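Local coordinates for protein arsenite methyltransferase (Chlamydomonas reinhardtii, PDB 5EVJ) that probably methylates trivalent arsenic bound to glutathione, taking methyl groups from S-adenosylmethionine to yield methylated arsenicals up to trimethylarsine, at residues S110-D115 against T144-E149; P242-A247 against Y267-R272; F274-Q279 against V328-L333; Q289-K294 against H310-N315. The protein carries 15 engineered substitutions. One frame throughout, in Å; residues are numbered along the deposited sequence.

Interaction 1 of 4, residues S110-D115 against T144-E149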
loop_
_atom_site.group_PDB
_atom_site.type_symbol
_atom_site.label_atom_id
_atom_site.label_comp_id
_atom_site.label_asym_id
_atom_site.label_seq_id
_atom_site.Cartn_x
_atom_site.Cartn_y
_atom_site.Cartn_z
ATOM N N SER A 110 3.774 -11.664 11.012
ATOM C CA SER A 110 3.272 -12.694 10.083
ATOM C C SER A 110 2.588 -12.131 8.868
ATOM O O SER A 110 2.229 -10.937 8.832
ATOM C CB SER A 110 2.313 -13.635 10.794
ATOM O OG SER A 110 1.382 -12.863 11.493
ATOM N N VAL A 111 2.466 -12.990 7.859
ATOM C CA VAL A 111 1.946 -12.650 6.597
ATOM C C VAL A 111 0.904 -13.660 6.157
ATOM O O VAL A 111 1.116 -14.888 6.261
ATOM C CB VAL A 111 3.080 -12.563 5.550
ATOM C CG1 VAL A 111 2.530 -12.146 4.186
ATOM C CG2 VAL A 111 4.176 -11.609 6.040
ATOM N N THR A 112 -0.208 -13.127 5.651
ATOM C CA THR A 112 -1.217 -13.896 5.021
ATOM C C THR A 112 -1.326 -13.473 3.533
ATOM O O THR A 112 -1.389 -12.286 3.192
ATOM C CB THR A 112 -2.550 -13.701 5.735
ATOM O OG1 THR A 112 -2.446 -14.145 7.100
ATOM C CG2 THR A 112 -3.688 -14.459 5.033
ATOM N N GLY A 113 -1.331 -14.448 2.642
ATOM C CA GLY A 113 -1.483 -14.178 1.198
ATOM C C GLY A 113 -2.785 -14.821 0.706
ATOM O O GLY A 113 -3.106 -15.971 1.070
ATOM N N VAL A 114 -3.554 -14.064 -0.069
ATOM C CA VAL A 114 -4.801 -14.527 -0.629
ATOM C C VAL A 114 -4.631 -14.520 -2.110
ATOM O O VAL A 114 -4.296 -13.494 -2.666
ATOM C CB VAL A 114 -5.967 -13.586 -0.323
ATOM C CG1 VAL A 114 -7.223 -14.061 -1.029
ATOM C CG2 VAL A 114 -6.251 -13.539 1.156
ATOM N N ASP A 115 -4.791 -15.666 -2.764
ATOM C CA ASP A 115 -4.894 -15.628 -4.230
ATOM C C ASP A 115 -6.048 -16.414 -4.824
ATOM O O ASP A 115 -6.692 -17.209 -4.129
ATOM C CB ASP A 115 -3.592 -15.928 -4.941
ATOM C CG ASP A 115 -3.559 -15.305 -6.385
ATOM O OD1 ASP A 115 -4.064 -15.967 -7.320
ATOM O OD2 ASP A 115 -3.032 -14.189 -6.588
ATOM N N THR A 144 1.051 -17.808 5.623
ATOM C CA THR A 144 -0.148 -18.566 5.463
ATOM C C THR A 144 -0.642 -18.078 4.119
ATOM O O THR A 144 -0.828 -16.865 3.899
ATOM C CB THR A 144 -1.208 -18.222 6.540
ATOM O OG1 THR A 144 -0.642 -18.326 7.866
ATOM C CG2 THR A 144 -2.470 -19.126 6.442
ATOM N N PHE A 145 -0.795 -19.006 3.185
ATOM C CA PHE A 145 -1.407 -18.687 1.922
ATOM C C PHE A 145 -2.763 -19.315 1.865
ATOM O O PHE A 145 -2.889 -20.468 2.144
ATOM C CB PHE A 145 -0.529 -19.236 0.837
ATOM C CG PHE A 145 0.789 -18.543 0.775
ATOM C CD1 PHE A 145 0.880 -17.235 0.229
ATOM C CD2 PHE A 145 1.912 -19.136 1.294
ATOM C CE1 PHE A 145 2.090 -16.574 0.209
ATOM C CE2 PHE A 145 3.134 -18.488 1.269
ATOM C CZ PHE A 145 3.233 -17.216 0.701
ATOM N N ILE A 146 -3.799 -18.547 1.542
ATOM C CA ILE A 146 -5.115 -19.149 1.387
ATOM C C ILE A 146 -5.719 -18.788 0.046
ATOM O O ILE A 146 -5.353 -17.779 -0.568
ATOM C CB ILE A 146 -6.077 -18.804 2.550
ATOM C CG1 ILE A 146 -6.463 -17.340 2.548
ATOM C CG2 ILE A 146 -5.434 -19.113 3.899
ATOM C CD1 ILE A 146 -6.702 -16.844 3.950
ATOM N N GLN A 147 -6.672 -19.609 -0.377
ATOM C CA GLN A 147 -7.326 -19.465 -1.647
ATOM C C GLN A 147 -8.569 -18.626 -1.496
ATOM O O GLN A 147 -9.442 -18.930 -0.683
ATOM C CB GLN A 147 -7.698 -20.846 -2.204
ATOM C CG GLN A 147 -8.523 -20.823 -3.489
ATOM C CD GLN A 147 -7.894 -21.665 -4.611
ATOM O OE1 GLN A 147 -7.727 -21.174 -5.727
ATOM N NE2 GLN A 147 -7.534 -22.933 -4.317
ATOM N N GLY A 148 -8.723 -17.619 -2.352
ATOM C CA GLY A 148 -9.853 -16.704 -2.132
ATOM C C GLY A 148 -10.052 -15.659 -3.169
ATOM O O GLY A 148 -9.265 -15.523 -4.080
ATOM N N GLU A 149 -11.130 -14.910 -3.024
ATOM C CA GLU A 149 -11.306 -13.734 -3.815
ATOM C C GLU A 149 -11.040 -12.477 -3.013
ATOM O O GLU A 149 -11.678 -12.213 -1.972
ATOM C CB GLU A 149 -12.702 -13.661 -4.348
ATOM C CG GLU A 149 -13.011 -14.656 -5.458
ATOM C CD GLU A 149 -14.519 -14.753 -5.651
ATOM O OE1 GLU A 149 -15.242 -15.073 -4.668
ATOM O OE2 GLU A 149 -14.989 -14.467 -6.771
HETATM O O HOH W 1 0.641 -16.214 8.876
#

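Interaction 2 of 4, residues P242-A247 against Y267-R272. Engineered in segment 242-247: Ala-247 (natural residue Cys).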
loop_
_atom_site.group_PDB
_atom_site.type_symbol
_atom_site.label_atom_id
_atom_site.label_comp_id
_atom_site.label_asym_id
_atom_site.label_seq_id
_atom_site.Cartn_x
_atom_site.Cartn_y
_atom_site.Cartn_z
ATOM N N PRO A 242 -6.271 9.596 1.031
ATOM C CA PRO A 242 -5.232 8.847 0.370
ATOM C C PRO A 242 -4.002 9.696 0.119
ATOM O O PRO A 242 -4.140 10.832 -0.201
ATOM C CB PRO A 242 -5.858 8.484 -1.004
ATOM C CG PRO A 242 -7.307 8.435 -0.747
ATOM C CD PRO A 242 -7.486 9.637 0.191
ATOM N N ARG A 243 -2.814 9.114 0.255
ATOM C CA ARG A 243 -1.567 9.838 0.074
ATOM C C ARG A 243 -0.756 9.064 -0.907
ATOM O O ARG A 243 -0.651 7.853 -0.841
ATOM C CB ARG A 243 -0.801 9.944 1.393
ATOM C CG ARG A 243 -1.455 10.829 2.444
ATOM C CD ARG A 243 -1.181 12.322 2.259
ATOM N NE ARG A 243 -1.941 13.049 3.285
ATOM C CZ ARG A 243 -1.388 13.560 4.378
ATOM N NH1 ARG A 243 -0.088 13.465 4.546
ATOM N NH2 ARG A 243 -2.130 14.186 5.288
ATOM N N GLN A 244 -0.184 9.789 -1.827
ATOM C CA GLN A 244 0.610 9.252 -2.895
ATOM C C GLN A 244 2.075 9.157 -2.391
ATOM O O GLN A 244 2.705 10.161 -2.003
ATOM C CB GLN A 244 0.409 10.207 -4.085
ATOM C CG GLN A 244 1.447 10.050 -5.166
ATOM C CD GLN A 244 1.079 10.808 -6.427
ATOM O OE1 GLN A 244 -0.055 10.740 -6.905
ATOM N NE2 GLN A 244 2.048 11.551 -6.966
ATOM N N LEU A 245 2.639 7.969 -2.366
ATOM C CA LEU A 245 4.016 7.873 -1.884
ATOM C C LEU A 245 4.978 8.122 -3.043
ATOM O O LEU A 245 5.977 8.800 -2.885
ATOM C CB LEU A 245 4.282 6.475 -1.255
ATOM C CG LEU A 245 5.760 6.202 -0.849
ATOM C CD1 LEU A 245 6.268 7.237 0.157
ATOM C CD2 LEU A 245 6.040 4.801 -0.341
ATOM N N GLU A 246 4.664 7.576 -4.220
ATOM C CA GLU A 246 5.453 7.822 -5.406
ATOM C C GLU A 246 4.734 7.381 -6.693
ATOM O O GLU A 246 3.878 6.483 -6.700
ATOM C CB GLU A 246 6.795 7.120 -5.327
ATOM C CG GLU A 246 6.722 5.617 -5.543
ATOM C CD GLU A 246 8.024 4.945 -5.131
ATOM O OE1 GLU A 246 9.061 5.148 -5.813
ATOM O OE2 GLU A 246 8.017 4.223 -4.112
ATOM N N ALA A 247 5.072 8.064 -7.770
ATOM C CA ALA A 247 4.400 7.851 -9.029
ATOM C C ALA A 247 5.470 7.851 -10.100
ATOM O O ALA A 247 6.427 8.637 -10.062
ATOM C CB ALA A 247 3.381 8.956 -9.289
ATOM N N TYR A 267 0.082 6.173 -14.988
ATOM C CA TYR A 267 1.000 6.112 -13.852
ATOM C C TYR A 267 0.919 4.809 -13.047
ATOM O O TYR A 267 -0.133 4.152 -12.907
ATOM C CB TYR A 267 0.768 7.300 -12.892
ATOM C CG TYR A 267 0.865 8.583 -13.659
ATOM C CD1 TYR A 267 -0.159 8.973 -14.512
ATOM C CD2 TYR A 267 2.016 9.342 -13.616
ATOM C CE1 TYR A 267 -0.066 10.118 -15.263
ATOM C CE2 TYR A 267 2.122 10.510 -14.318
ATOM C CZ TYR A 267 1.079 10.888 -15.148
ATOM O OH TYR A 267 1.188 12.022 -15.908
ATOM N N SER A 268 2.068 4.487 -12.516
ATOM C CA SER A 268 2.242 3.470 -11.536
ATOM C C SER A 268 2.267 4.323 -10.287
ATOM O O SER A 268 3.160 5.154 -10.128
ATOM C CB SER A 268 3.653 2.863 -11.739
ATOM O OG SER A 268 3.967 1.936 -10.728
ATOM N N ILE A 269 1.285 4.147 -9.415
ATOM C CA ILE A 269 1.258 4.937 -8.149
ATOM C C ILE A 269 1.144 3.995 -6.947
ATOM O O ILE A 269 0.351 3.021 -6.965
ATOM C CB ILE A 269 0.062 5.910 -8.058
ATOM C CG1 ILE A 269 -0.026 6.834 -9.294
ATOM C CG2 ILE A 269 0.098 6.722 -6.747
ATOM C CD1 ILE A 269 -1.290 7.723 -9.283
ATOM N N THR A 270 1.926 4.312 -5.912
ATOM C CA THR A 270 1.872 3.613 -4.642
ATOM C C THR A 270 1.147 4.577 -3.737
ATOM O O THR A 270 1.608 5.698 -3.475
ATOM C CB THR A 270 3.285 3.261 -4.037
ATOM O OG1 THR A 270 3.995 2.346 -4.873
ATOM C CG2 THR A 270 3.117 2.545 -2.672
ATOM N N TYR A 271 0.041 4.093 -3.222
ATOM C CA TYR A 271 -0.838 4.855 -2.366
ATOM C C TYR A 271 -0.751 4.376 -0.942
ATOM O O TYR A 271 -0.551 3.156 -0.693
ATOM C CB TYR A 271 -2.333 4.685 -2.838
ATOM C CG TYR A 271 -2.717 5.726 -3.869
ATOM C CD1 TYR A 271 -2.752 7.085 -3.545
ATOM C CD2 TYR A 271 -3.059 5.344 -5.175
ATOM C CE1 TYR A 271 -3.128 8.050 -4.490
ATOM C CE2 TYR A 271 -3.435 6.264 -6.126
ATOM C CZ TYR A 271 -3.428 7.628 -5.799
ATOM O OH TYR A 271 -3.750 8.518 -6.785
ATOM N N ARG A 272 -1.025 5.306 -0.028
ATOM C CA ARG A 272 -1.065 5.061 1.375
ATOM C C ARG A 272 -2.443 5.394 1.925
ATOM O O ARG A 272 -2.877 6.552 1.892
ATOM C CB ARG A 272 0.013 5.855 2.081
ATOM C CG ARG A 272 1.388 5.570 1.469
ATOM C CD ARG A 272 2.463 6.064 2.450
ATOM N NE ARG A 272 2.662 5.165 3.597
ATOM C CZ ARG A 272 3.781 5.065 4.331
ATOM N NH1 ARG A 272 4.822 5.845 4.097
ATOM N NH2 ARG A 272 3.877 4.140 5.324
HETATM O O HOH W 2 -2.954 10.986 -6.885
#

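Interaction 3 of 4, residues F274-Q279 against V328-L333. Engineered in segment 328-333: Tyr-332 (natural residue Trp).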
loop_
_atom_site.group_PDB
_atom_site.type_symbol
_atom_site.label_atom_id
_atom_site.label_comp_id
_atom_site.label_asym_id
_atom_site.label_seq_id
_atom_site.Cartn_x
_atom_site.Cartn_y
_atom_site.Cartn_z
ATOM N N PHE A 274 -4.430 5.147 5.252
ATOM C CA PHE A 274 -4.360 4.916 6.657
ATOM C C PHE A 274 -5.695 4.870 7.212
ATOM O O PHE A 274 -6.592 5.649 6.755
ATOM C CB PHE A 274 -3.621 6.042 7.364
ATOM C CG PHE A 274 -2.150 5.934 7.225
ATOM C CD1 PHE A 274 -1.392 5.206 8.176
ATOM C CD2 PHE A 274 -1.500 6.509 6.133
ATOM C CE1 PHE A 274 -0.012 5.087 8.042
ATOM C CE2 PHE A 274 -0.128 6.413 6.012
ATOM C CZ PHE A 274 0.655 5.707 6.960
ATOM N N LYS A 275 -5.804 4.051 8.276
ATOM C CA LYS A 275 -7.046 3.946 8.998
ATOM C C LYS A 275 -6.883 4.477 10.425
ATOM O O LYS A 275 -6.250 3.877 11.236
ATOM C CB LYS A 275 -7.552 2.487 8.954
ATOM C CG LYS A 275 -8.697 2.245 9.914
ATOM C CD LYS A 275 -9.412 0.912 9.688
ATOM C CE LYS A 275 -10.449 0.548 10.823
ATOM N NZ LYS A 275 -11.068 -0.844 10.537
ATOM N N VAL A 276 -7.496 5.579 10.740
ATOM C CA VAL A 276 -7.392 6.091 12.119
ATOM C C VAL A 276 -8.760 6.602 12.489
ATOM O O VAL A 276 -9.068 7.793 12.346
ATOM C CB VAL A 276 -6.279 7.173 12.264
ATOM C CG1 VAL A 276 -6.106 7.499 13.721
ATOM C CG2 VAL A 276 -4.970 6.701 11.632
ATOM N N PRO A 277 -9.621 5.688 12.908
ATOM C CA PRO A 277 -11.057 6.013 12.997
ATOM C C PRO A 277 -11.340 7.295 13.737
ATOM O O PRO A 277 -10.825 7.526 14.824
ATOM C CB PRO A 277 -11.669 4.773 13.742
ATOM C CG PRO A 277 -10.746 3.636 13.325
ATOM C CD PRO A 277 -9.346 4.287 13.310
ATOM N N GLY A 278 -12.203 8.114 13.152
ATOM C CA GLY A 278 -12.627 9.392 13.779
ATOM C C GLY A 278 -11.635 10.535 13.556
ATOM O O GLY A 278 -11.954 11.646 13.918
ATOM N N GLN A 279 -10.485 10.294 12.911
ATOM C CA GLN A 279 -9.421 11.300 12.877
ATOM C C GLN A 279 -9.107 11.865 11.501
ATOM O O GLN A 279 -8.550 12.960 11.438
ATOM C CB GLN A 279 -8.096 10.701 13.428
ATOM C CG GLN A 279 -8.166 10.216 14.892
ATOM C CD GLN A 279 -8.218 11.405 15.870
ATOM O OE1 GLN A 279 -9.282 11.852 16.188
ATOM N NE2 GLN A 279 -7.058 11.987 16.250
ATOM N N VAL A 328 1.553 9.569 11.304
ATOM C CA VAL A 328 2.891 9.269 11.766
ATOM C C VAL A 328 2.805 9.121 13.268
ATOM O O VAL A 328 3.608 8.428 13.844
ATOM C CB VAL A 328 3.939 10.362 11.396
ATOM C CG1 VAL A 328 3.903 10.573 9.882
ATOM C CG2 VAL A 328 3.747 11.659 12.216
ATOM N N GLY A 329 1.793 9.697 13.916
ATOM C CA GLY A 329 1.875 9.561 15.361
ATOM C C GLY A 329 0.769 8.802 16.060
ATOM O O GLY A 329 0.698 8.881 17.290
ATOM N N GLU A 330 -0.138 8.173 15.303
ATOM C CA GLU A 330 -1.326 7.507 15.919
ATOM C C GLU A 330 -1.506 6.212 15.190
ATOM O O GLU A 330 -2.432 5.523 15.438
ATOM C CB GLU A 330 -2.645 8.339 15.767
ATOM C CG GLU A 330 -2.880 9.484 16.793
ATOM C CD GLU A 330 -3.738 10.660 16.223
ATOM O OE1 GLU A 330 -4.774 10.391 15.606
ATOM O OE2 GLU A 330 -3.378 11.883 16.340
ATOM N N SER A 331 -0.624 5.928 14.252
ATOM C CA SER A 331 -0.594 4.698 13.515
ATOM C C SER A 331 0.486 3.748 14.048
ATOM O O SER A 331 1.074 3.951 15.119
ATOM C CB SER A 331 -0.227 5.018 12.082
ATOM O OG SER A 331 1.186 5.402 11.988
ATOM N N TYR A 332 0.788 2.739 13.246
ATOM C CA TYR A 332 1.798 1.747 13.612
ATOM C C TYR A 332 3.163 2.366 13.550
ATOM O O TYR A 332 4.124 1.767 14.024
ATOM C CB TYR A 332 1.769 0.549 12.669
ATOM C CG TYR A 332 2.176 0.840 11.243
ATOM C CD1 TYR A 332 1.232 1.275 10.281
ATOM C CD2 TYR A 332 3.493 0.610 10.810
ATOM C CE1 TYR A 332 1.591 1.479 8.958
ATOM C CE2 TYR A 332 3.838 0.826 9.534
ATOM C CZ TYR A 332 2.889 1.282 8.603
ATOM O OH TYR A 332 3.307 1.472 7.297
ATOM N N LEU A 333 3.258 3.556 12.958
ATOM C CA LEU A 333 4.561 4.195 12.774
ATOM C C LEU A 333 4.865 4.996 14.020
ATOM O O LEU A 333 5.959 5.490 14.140
ATOM C CB LEU A 333 4.545 5.171 11.607
ATOM C CG LEU A 333 4.392 4.678 10.189
ATOM C CD1 LEU A 333 4.014 5.817 9.219
ATOM C CD2 LEU A 333 5.670 3.916 9.749
#

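Interaction 4 of 4, residues Q289-K294 against H310-N315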
loop_
_atom_site.group_PDB
_atom_site.type_symbol
_atom_site.label_atom_id
_atom_site.label_comp_id
_atom_site.label_asym_id
_atom_site.label_seq_id
_atom_site.Cartn_x
_atom_site.Cartn_y
_atom_site.Cartn_z
ATOM N N GLN A 289 -0.145 21.146 15.681
ATOM C CA GLN A 289 0.720 20.086 16.096
ATOM C C GLN A 289 2.092 20.163 15.423
ATOM O O GLN A 289 2.243 20.712 14.299
ATOM C CB GLN A 289 0.065 18.724 15.860
ATOM C CG GLN A 289 -1.209 18.479 16.654
ATOM C CD GLN A 289 -2.101 17.473 15.911
ATOM O OE1 GLN A 289 -2.505 17.693 14.766
ATOM N NE2 GLN A 289 -2.298 16.334 16.517
ATOM N N VAL A 290 3.078 19.565 16.100
ATOM C CA VAL A 290 4.449 19.392 15.507
ATOM C C VAL A 290 4.855 17.942 15.568
ATOM O O VAL A 290 4.678 17.328 16.627
ATOM C CB VAL A 290 5.452 20.207 16.379
ATOM C CG1 VAL A 290 6.921 19.974 15.979
ATOM C CG2 VAL A 290 5.049 21.696 16.345
ATOM N N ALA A 291 5.474 17.445 14.498
ATOM C CA ALA A 291 6.002 16.075 14.400
ATOM C C ALA A 291 7.552 16.017 14.338
ATOM O O ALA A 291 8.224 16.879 13.694
ATOM C CB ALA A 291 5.420 15.344 13.172
ATOM N N VAL A 292 8.130 15.030 15.029
ATOM C CA VAL A 292 9.553 14.899 14.998
ATOM C C VAL A 292 9.731 13.445 14.760
ATOM O O VAL A 292 9.223 12.583 15.557
ATOM C CB VAL A 292 10.237 15.310 16.355
ATOM C CG1 VAL A 292 11.773 15.352 16.251
ATOM C CG2 VAL A 292 9.706 16.638 16.855
ATOM N N TYR A 293 10.383 13.167 13.636
ATOM C CA TYR A 293 10.819 11.855 13.373
ATOM C C TYR A 293 12.088 11.557 14.101
ATOM O O TYR A 293 13.044 12.316 14.017
ATOM C CB TYR A 293 10.981 11.703 11.934
ATOM C CG TYR A 293 11.605 10.389 11.608
ATOM C CD1 TYR A 293 10.950 9.190 11.940
ATOM C CD2 TYR A 293 12.836 10.340 10.893
ATOM C CE1 TYR A 293 11.515 7.957 11.610
ATOM C CE2 TYR A 293 13.398 9.097 10.551
ATOM C CZ TYR A 293 12.741 7.900 10.910
ATOM O OH TYR A 293 13.277 6.653 10.590
ATOM N N LYS A 294 12.082 10.468 14.866
ATOM C CA LYS A 294 13.168 10.142 15.796
ATOM C C LYS A 294 14.317 9.334 15.156
ATOM O O LYS A 294 15.314 9.050 15.812
ATOM C CB LYS A 294 12.643 9.423 17.102
ATOM C CG LYS A 294 11.909 10.337 18.058
ATOM C CD LYS A 294 11.511 9.612 19.358
ATOM C CE LYS A 294 10.265 8.787 19.088
ATOM N NZ LYS A 294 9.477 8.495 20.315
ATOM N N HIS A 310 5.817 15.027 2.117
ATOM C CA HIS A 310 6.158 15.071 3.556
ATOM C C HIS A 310 7.371 14.232 3.819
ATOM O O HIS A 310 7.259 13.021 4.021
ATOM C CB HIS A 310 5.000 14.575 4.446
ATOM C CG HIS A 310 3.751 15.395 4.329
ATOM N ND1 HIS A 310 2.851 15.232 3.300
ATOM C CD2 HIS A 310 3.264 16.394 5.110
ATOM C CE1 HIS A 310 1.851 16.081 3.461
ATOM N NE2 HIS A 310 2.080 16.799 4.554
ATOM N N ARG A 311 8.520 14.882 3.848
ATOM C CA ARG A 311 9.772 14.244 4.202
ATOM C C ARG A 311 10.214 14.784 5.557
ATOM O O ARG A 311 10.307 15.977 5.705
ATOM C CB ARG A 311 10.829 14.560 3.145
ATOM C CG ARG A 311 12.247 14.155 3.511
ATOM C CD ARG A 311 13.061 14.263 2.238
ATOM N NE ARG A 311 14.049 13.210 2.136
ATOM C CZ ARG A 311 15.272 13.274 2.678
ATOM N NH1 ARG A 311 15.666 14.376 3.355
ATOM N NH2 ARG A 311 16.114 12.234 2.536
ATOM N N PHE A 312 10.464 13.899 6.510
ATOM C CA PHE A 312 10.830 14.229 7.858
ATOM C C PHE A 312 12.275 13.920 8.023
ATOM O O PHE A 312 12.742 12.749 7.775
ATOM C CB PHE A 312 10.111 13.337 8.883
ATOM C CG PHE A 312 8.652 13.602 8.958
ATOM C CD1 PHE A 312 7.771 12.990 8.038
ATOM C CD2 PHE A 312 8.169 14.550 9.871
ATOM C CE1 PHE A 312 6.436 13.305 8.063
ATOM C CE2 PHE A 312 6.813 14.881 9.872
ATOM C CZ PHE A 312 5.955 14.242 8.974
ATOM N N VAL A 313 12.992 14.941 8.486
ATOM C CA VAL A 313 14.390 14.759 8.718
ATOM C C VAL A 313 14.528 14.425 10.188
ATOM O O VAL A 313 13.886 15.044 11.098
ATOM C CB VAL A 313 15.168 16.003 8.271
ATOM C CG1 VAL A 313 16.670 15.863 8.579
ATOM C CG2 VAL A 313 14.967 16.236 6.753
ATOM N N THR A 314 15.371 13.443 10.455
ATOM C CA THR A 314 15.633 13.041 11.872
ATOM C C THR A 314 15.862 14.198 12.845
ATOM O O THR A 314 16.701 15.022 12.621
ATOM C CB THR A 314 16.811 12.087 11.871
ATOM O OG1 THR A 314 16.452 10.997 11.012
ATOM C CG2 THR A 314 17.206 11.628 13.313
ATOM N N ASN A 315 15.046 14.268 13.893
ATOM C CA ASN A 315 15.085 15.230 14.941
ATOM C C ASN A 315 14.796 16.661 14.564
ATOM O O ASN A 315 14.984 17.551 15.419
ATOM C CB ASN A 315 16.346 15.052 15.766
ATOM C CG ASN A 315 16.284 13.770 16.631
ATOM O OD1 ASN A 315 17.237 13.008 16.716
ATOM N ND2 ASN A 315 15.141 13.543 17.273
HETATM O O HOH W 3 11.144 15.169 11.773
#

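Interaction 1 of 4, residues S110-D115 against T144-E149
Gly-113 and Phe-145 face each other on two parallel strands at one edge of the Rossmann-like methyltransferase sheet, where 143-147 is the outermost strand and 110-115 its neighbour. The tight part is the backbone ladder. Gly-113 donates its N to Thr-144 O and receives Ile-146 N on its own O at 2.7 Å, nearly straight at 167°. Asp-115 repeats the pattern with Ile-146 O and Gly-148 N. On the face of Phe-145, ring atom CD1 lies 4.0 Å from Gly-113 CA, beside a residue with no side chain, while Ala-98, Tyr-99 and Ala-124 of two helices pack round the ring. On the other face, shared by Thr-112, Val-114, Thr-144 and Ile-146, Ile-146 CG1 sits between its own N and carbonyl carbon (chi1 68°), which brings it 4.1 Å from Val-114 CG2 and sends CD1 on to Thr-112 CG2, with Leu-158 touching both Val-114 and Ile-146. Asp-115 turns its carboxylate to Gly-93 N and Thr-117 N, consistent with the glycine-rich turn of this fold. The looser, hydrated part is at the start of the pair, where Thr-144 is exposed. There Val-111 O accepts Thr-144 N at 140° and also a water, whose oxygen lies 2.7 Å from Thr-144 OG1.

Interaction 2 of 4, residues P242-A247 against Y267-R272
Tyr-271 and Ile-269 present their side chains to Gln-244 on one face of an antiparallel strand pair. Ile-269 CG2 lies 3.6 Å above the plane of the Tyr-271 ring, displaced toward its rim. Gln-244, extended with CG anti to the backbone N (chi1 163°), crosses Ile-269 at about a right angle and touches CG2 through its own CG at 3.9 Å. The amide then reaches a water that donates to OE1 and accepts from Tyr-271 OH at 2.6 Å, while NE2 is held by Asp-308. Arg-243 O meets the ring edge near its plane, 3.5 Å from Tyr-271 CD1. Farther along this face, the engineered Ala-247 rests its CB on Ile-269 CG1.

The backbones pair through Arg-243 and Arg-272, which exchange two hydrogen bonds, then through Leu-245 N to Thr-270 O and Thr-270 N to Glu-246 O. The register slips by one residue between Gln-244 and Glu-246, a beta bulge that directs the side chain of Leu-245 toward the partner strand. Its CB touches the aliphatic part of Arg-272, whose NE forms a salt bridge with Glu-194, and CD1 lies obliquely near the guanidinium. Strand 243-249 closes one edge of the large sheet, with 266-274 between it and 193-202; helix 227-237 covers Pro-242 and Tyr-271, and Arg-243, salt-bridged to Asp-307, leans on helix 322-329.

Interaction 3 of 4, residues F274-Q279 against V328-L333
Phe-274 opens the contact by meeting three consecutive residues, Ser-331, Tyr-332 and Leu-333, with the far end of its ring. CE1 lies 4.0 Å from Ser-331 CB and 4.1 Å from CE1 of Tyr-332, an engineered residue, and the two aromatic side chains cross at about a right angle. CZ reaches Leu-333 CD1 at 4.0 Å. The Tyr-332 hydroxyl is taken up by Glu-194, and Leu-333 CG stands over one face of the Tyr-332 ring, near its rim.

Two residues on, Val-276 uses a single branch: CG1, on the carbonyl side of CB (chi1 -172°), packs 3.7 Å from Glu-330 OE1 and also touches CB of that residue. The chain then turns, and Gln-279 N bonds back to Val-276 O. Gln-279 itself folds at chi2 (-73°), bringing NE2 to Glu-330 OE1, the amide and carboxylate planes 51° apart. The bond is 2.9 Å long, with OE1 close to the amide plane but approached from above the carboxylate plane. The same OE1 is also hydrogen-bonded to Ser-326, so two hydrogen bonds grip this one oxygen.

The contact thus holds the end of strand 266-274 and the loop after it against a helix exit: Glu-330 is the first residue to leave helical geometry after helix 322-329, and Ser-331 OG, also bonded to Met-327 O, accepts Leu-333 N in an ST turn.

Interaction 4 of 4, residues Q289-K294 against H310-N315
Tyr-293 and Phe-312 bring together two small antiparallel sheets in the C-terminal part of the chain. Strand 289-293 is the middle of a three-stranded sheet, strand 310-313 belongs to a two-stranded hairpin with 303-305, and the two run at 61° to each other.

The apolar contacts are close. Tyr-293 CB lies 3.6 Å from Phe-312 CB, and Ala-291 CB approaches Phe-312 CE2 at the same separation. Phe-337 adds its ring to both aromatics, edge-to-face with Phe-312, and Val-328 of helix 322-329 also touches Phe-312. Farther out, a chi1 of -172° swings Val-292 CG1 away from its own N and onto Asn-315 CA at 3.6 Å.

The polar contacts gather where the strands end. The Thr-314 side chain runs obliquely to that of Tyr-293, its OG1 nearest to CE2, and finds its hydrogen-bond partner in Ser-301 O. The Tyr-293 hydroxyl is likewise engaged outside the pair, by His-300 O and Ile-297 N. A water at the edge of the Phe-312 ring, in its plane, links the backbones by accepting from Tyr-293 N and donating to Val-313 O. One direct backbone bond joins the segments: Asn-315 N meets Tyr-293 O at 2.8 Å with an almost perfectly straight N-H...O angle of 179°, while Thr-314 CA makes a longer C-H contact to that oxygen.

Interactions 1 and 2 sit at the two edges of one seven-stranded sheet, their centres 24 Å apart and their nearest atoms about 16 Å. Interaction 1 stands alone, whereas the other three touch one another pairwise: Arg-272 NH2 of interaction 2 lies 3.4 Å from Tyr-332 OH of interaction 3, Val-328 CG1 of interaction 3 is 4.1 Å from Phe-312 CE1 of interaction 4, and Arg-243 NH1 of interaction 2 packs on His-310 CE1 of interaction 4. Interaction 4 is nested in the loop that interaction 3 closes. A sodium ion lies about 7 Å from the Thr-314 side chain, and the glycine-rich turn, probably part of the S-adenosylmethionine site, adjoins interaction 1.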